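Local structure of glycosyltransferase Gtf1 (4PQG) at residues A[72-77]-A[206-211]. The protein is a glycosyltransferase of the GT-B fold class from Streptococcus pneumoniae, with two Rossmann-like parallel sheets and an extended antiparallel beta-sheet domain. Sequence-based numbering, arbitrary orientation.
Sequences WLYNHF and QAFVRA
Phe208 reaches across from helix 205-215 to meet Leu73 and Tyr74 of the short, weakly bonded helix 73-76 and Phe77 just after it, making a largely buried aromatic cluster of Phe208, Tyr74 and Phe77, flanked by Leu73, in this GT-B glycosyltransferase. Helix 73-76 follows strand 70-72, an edge strand of the N-terminal parallel sheet, while helix 205-215 comes just after strand 201-203, the last of the long antiparallel sheet; the contact therefore sits where the extended beta-sheet domain joins the Rossmann-like one. The packing is all apolar, and Phe208 does most of it. Its CG lies anti to the backbone N (chi1 -178°), which swings the ring out from the helix toward segment 72-77. There the Phe77 ring lies nearly parallel to it but slid aside, the planes at 29° and the centroids 4.8 Å apart, with very little overlap. The approach is tight, Phe77 CE2 standing 3.3 Å from Phe208 CZ. Tyr74 meets the same ring obliquely, its CE1 3.5 Å from Phe208 CE2 and the planes inclined at 36°. Leu73 brings its branch point to that same ring carbon, CG to Phe208 CE2 being 3.8 Å. Beyond the two segments, Tyr195 of the antiparallel sheet stacks on Phe208, and Phe212, one turn further along the helix, packs against Leu73 and Phe77. The hydroxyl of Tyr74 is hydrogen-bonded to Glu192 of strand 191-196 and to Lys205 at the start of the helix, so its polar end is held by both the sheet and the helix while its ring stays in the cluster. The edge of the Phe77 ring faces Ala211, with CE1 4.2 Å from Ala211 C, near the ring plane, and Leu73 CD2 touches Val209 CG2 at 3.9 Å, the two side chains crossing at about a right angle.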
ATOM      1  N   TRP A  72       5.704   8.292 -11.811  1.00 18.45           N
ATOM      2  CA  TRP A  72       5.997   6.903 -12.116  1.00 17.62           C
ATOM      3  C   TRP A  72       7.315   6.896 -12.813  1.00 17.25           C
ATOM      4  O   TRP A  72       7.501   7.609 -13.807  1.00 16.81           O
ATOM      5  CB  TRP A  72       4.894   6.266 -12.967  1.00 17.82           C
ATOM      6  CG  TRP A  72       5.160   4.813 -13.338  1.00 17.00           C
ATOM      7  CD1 TRP A  72       5.776   3.826 -12.562  1.00 17.02           C
ATOM      8  CD2 TRP A  72       4.837   4.147 -14.602  1.00 17.09           C
ATOM      9  NE1 TRP A  72       5.851   2.639 -13.245  1.00 16.91           N
ATOM     10  CE2 TRP A  72       5.301   2.761 -14.470  1.00 16.79           C
ATOM     11  CE3 TRP A  72       4.239   4.547 -15.790  1.00 17.38           C
ATOM     12  CZ2 TRP A  72       5.150   1.836 -15.489  1.00 17.48           C
ATOM     13  CZ3 TRP A  72       4.086   3.600 -16.807  1.00 17.14           C
ATOM     14  CH2 TRP A  72       4.551   2.284 -16.665  1.00 17.32           C
ATOM     15  N   LEU A  73       8.269   6.147 -12.260  1.00 16.68           N
ATOM     16  CA  LEU A  73       9.634   6.102 -12.791  1.00 16.49           C
ATOM     17  C   LEU A  73       9.707   6.025 -14.334  1.00 16.73           C
ATOM     18  O   LEU A  73      10.427   6.809 -14.979  1.00 16.68           O
ATOM     19  CB  LEU A  73      10.411   4.939 -12.148  1.00 16.52           C
ATOM     20  CG  LEU A  73      11.758   4.509 -12.756  1.00 16.88           C
ATOM     21  CD1 LEU A  73      12.827   5.589 -12.576  1.00 17.35           C
ATOM     22  CD2 LEU A  73      12.232   3.184 -12.162  1.00 16.96           C
ATOM     23  N   TYR A  74       8.968   5.090 -14.924  1.00 16.52           N
ATOM     24  CA  TYR A  74       9.126   4.781 -16.360  1.00 16.77           C
ATOM     25  C   TYR A  74       8.510   5.858 -17.274  1.00 17.81           C
ATOM     26  O   TYR A  74       8.954   6.074 -18.392  1.00 17.47           O
ATOM     27  CB  TYR A  74       8.581   3.375 -16.661  1.00 15.98           C
ATOM     28  CG  TYR A  74       9.378   2.302 -15.943  1.00 15.69           C
ATOM     29  CD1 TYR A  74      10.511   1.746 -16.537  1.00 15.66           C
ATOM     30  CD2 TYR A  74       9.013   1.869 -14.652  1.00 15.59           C
ATOM     31  CE1 TYR A  74      11.258   0.773 -15.887  1.00 16.05           C
ATOM     32  CE2 TYR A  74       9.746   0.900 -13.986  1.00 15.37           C
ATOM     33  CZ  TYR A  74      10.877   0.371 -14.606  1.00 16.22           C
ATOM     34  OH  TYR A  74      11.647  -0.561 -13.981  1.00 16.66           O
ATOM     35  N   ASN A  75       7.487   6.528 -16.764  1.00 19.43           N
ATOM     36  CA  ASN A  75       6.785   7.621 -17.459  1.00 21.82           C
ATOM     37  C   ASN A  75       7.549   8.959 -17.409  1.00 21.53           C
ATOM     38  O   ASN A  75       7.385   9.818 -18.294  1.00 21.43           O
ATOM     39  CB  ASN A  75       5.400   7.795 -16.789  1.00 24.71           C
ATOM     40  CG  ASN A  75       4.683   9.047 -17.236  1.00 27.27           C
ATOM     41  OD1 ASN A  75       4.594  10.017 -16.488  1.00 29.99           O
ATOM     42  ND2 ASN A  75       4.202   9.047 -18.478  1.00 29.62           N
ATOM     43  N   HIS A  76       8.381   9.113 -16.376  1.00 20.10           N
ATOM     44  CA  HIS A  76       9.017  10.386 -16.011  1.00 20.91           C
ATOM     45  C   HIS A  76       9.915  10.938 -17.075  1.00 21.07           C
ATOM     46  O   HIS A  76       9.997  12.158 -17.245  1.00 20.23           O
ATOM     47  CB  HIS A  76       9.814  10.237 -14.717  1.00 21.19           C
ATOM     48  CG  HIS A  76      10.557  11.486 -14.303  1.00 22.39           C
ATOM     49  ND1 HIS A  76       9.933  12.571 -13.811  1.00 24.29           N
ATOM     50  CD2 HIS A  76      11.919  11.786 -14.314  1.00 23.80           C
ATOM     51  CE1 HIS A  76      10.849  13.523 -13.525  1.00 24.16           C
ATOM     52  NE2 HIS A  76      12.062  13.036 -13.830  1.00 24.27           N
ATOM     53  N   PHE A  77      10.579  10.043 -17.800  1.00 20.41           N
ATOM     54  CA  PHE A  77      11.463  10.422 -18.882  1.00 21.27           C
ATOM     55  C   PHE A  77      10.719  10.814 -20.160  1.00 20.00           C
ATOM     56  O   PHE A  77      11.348  11.152 -21.155  1.00 20.76           O
ATOM     57  CB  PHE A  77      12.435   9.277 -19.192  1.00 22.16           C
ATOM     58  CG  PHE A  77      13.283   8.853 -18.020  1.00 23.22           C
ATOM     59  CD1 PHE A  77      14.489   9.485 -17.758  1.00 24.34           C
ATOM     60  CD2 PHE A  77      12.889   7.796 -17.202  1.00 24.52           C
ATOM     61  CE1 PHE A  77      15.296   9.091 -16.691  1.00 25.00           C
ATOM     62  CE2 PHE A  77      13.684   7.392 -16.128  1.00 24.81           C
ATOM     63  CZ  PHE A  77      14.895   8.038 -15.874  1.00 25.24           C
ATOM     64  N   GLN A 206      19.559  -0.071 -11.497  1.00 17.37           N
ATOM     65  CA  GLN A 206      20.214   0.879 -10.604  1.00 18.37           C
ATOM     66  C   GLN A 206      20.696   2.137 -11.330  1.00 17.29           C
ATOM     67  O   GLN A 206      20.486   3.255 -10.853  1.00 16.99           O
ATOM     68  CB  GLN A 206      21.377   0.224  -9.870  1.00 20.05           C
ATOM     69  CG  GLN A 206      20.967  -0.713  -8.743  1.00 22.58           C
ATOM     70  CD  GLN A 206      22.179  -1.136  -7.929  1.00 25.02           C
ATOM     71  OE1 GLN A 206      22.462  -0.568  -6.876  1.00 27.01           O
ATOM     72  NE2 GLN A 206      22.926  -2.106  -8.439  1.00 25.13           N
ATOM     73  N   ALA A 207      21.339   1.941 -12.477  1.00 17.06           N
ATOM     74  CA  ALA A 207      21.841   3.051 -13.277  1.00 17.46           C
ATOM     75  C   ALA A 207      20.691   3.899 -13.793  1.00 17.52           C
ATOM     76  O   ALA A 207      20.785   5.136 -13.863  1.00 16.44           O
ATOM     77  CB  ALA A 207      22.685   2.531 -14.432  1.00 17.79           C
ATOM     78  N   PHE A 208      19.598   3.217 -14.140  1.00 16.55           N
ATOM     79  CA  PHE A 208      18.402   3.859 -14.642  1.00 17.13           C
ATOM     80  C   PHE A 208      17.770   4.731 -13.554  1.00 17.05           C
ATOM     81  O   PHE A 208      17.429   5.906 -13.791  1.00 16.82           O
ATOM     82  CB  PHE A 208      17.427   2.765 -15.114  1.00 17.06           C
ATOM     83  CG  PHE A 208      16.145   3.284 -15.709  1.00 18.09           C
ATOM     84  CD1 PHE A 208      16.155   4.113 -16.824  1.00 19.07           C
ATOM     85  CD2 PHE A 208      14.921   2.881 -15.188  1.00 17.94           C
ATOM     86  CE1 PHE A 208      14.969   4.549 -17.395  1.00 19.48           C
ATOM     87  CE2 PHE A 208      13.737   3.305 -15.761  1.00 19.19           C
ATOM     88  CZ  PHE A 208      13.758   4.139 -16.866  1.00 19.18           C
ATOM     89  N   VAL A 209      17.640   4.166 -12.353  1.00 17.14           N
ATOM     90  CA  VAL A 209      17.122   4.918 -11.201  1.00 17.62           C
ATOM     91  C   VAL A 209      18.060   6.079 -10.841  1.00 17.64           C
ATOM     92  O   VAL A 209      17.591   7.143 -10.462  1.00 17.96           O
ATOM     93  CB  VAL A 209      16.862   3.986  -9.988  1.00 17.33           C
ATOM     94  CG1 VAL A 209      16.537   4.781  -8.730  1.00 16.85           C
ATOM     95  CG2 VAL A 209      15.713   3.035 -10.326  1.00 18.18           C
ATOM     96  N   ARG A 210      19.367   5.875 -10.974  1.00 18.07           N
ATOM     97  CA  ARG A 210      20.318   6.981 -10.766  1.00 19.84           C
ATOM     98  C   ARG A 210      20.018   8.158 -11.698  1.00 19.49           C
ATOM     99  O   ARG A 210      19.933   9.303 -11.247  1.00 19.58           O
ATOM    100  CB  ARG A 210      21.769   6.519 -10.929  1.00 20.07           C
ATOM    101  CG  ARG A 210      22.752   7.497 -10.313  1.00 21.81           C
ATOM    102  CD  ARG A 210      24.189   7.110 -10.592  1.00 23.84           C
ATOM    103  NE  ARG A 210      24.594   5.958  -9.793  1.00 26.57           N
ATOM    104  CZ  ARG A 210      24.812   5.977  -8.472  1.00 27.98           C
ATOM    105  NH1 ARG A 210      24.651   7.094  -7.761  1.00 27.91           N
ATOM    106  NH2 ARG A 210      25.187   4.859  -7.854  1.00 29.52           N
ATOM    107  N   ALA A 211      19.844   7.858 -12.986  1.00 19.26           N
ATOM    108  CA  ALA A 211      19.520   8.859 -14.004  1.00 19.57           C
ATOM    109  C   ALA A 211      18.228   9.568 -13.667  1.00 19.41           C
ATOM    110  O   ALA A 211      18.107  10.788 -13.828  1.00 19.04           O
ATOM    111  CB  ALA A 211      19.414   8.199 -15.378  1.00 19.55           C
TER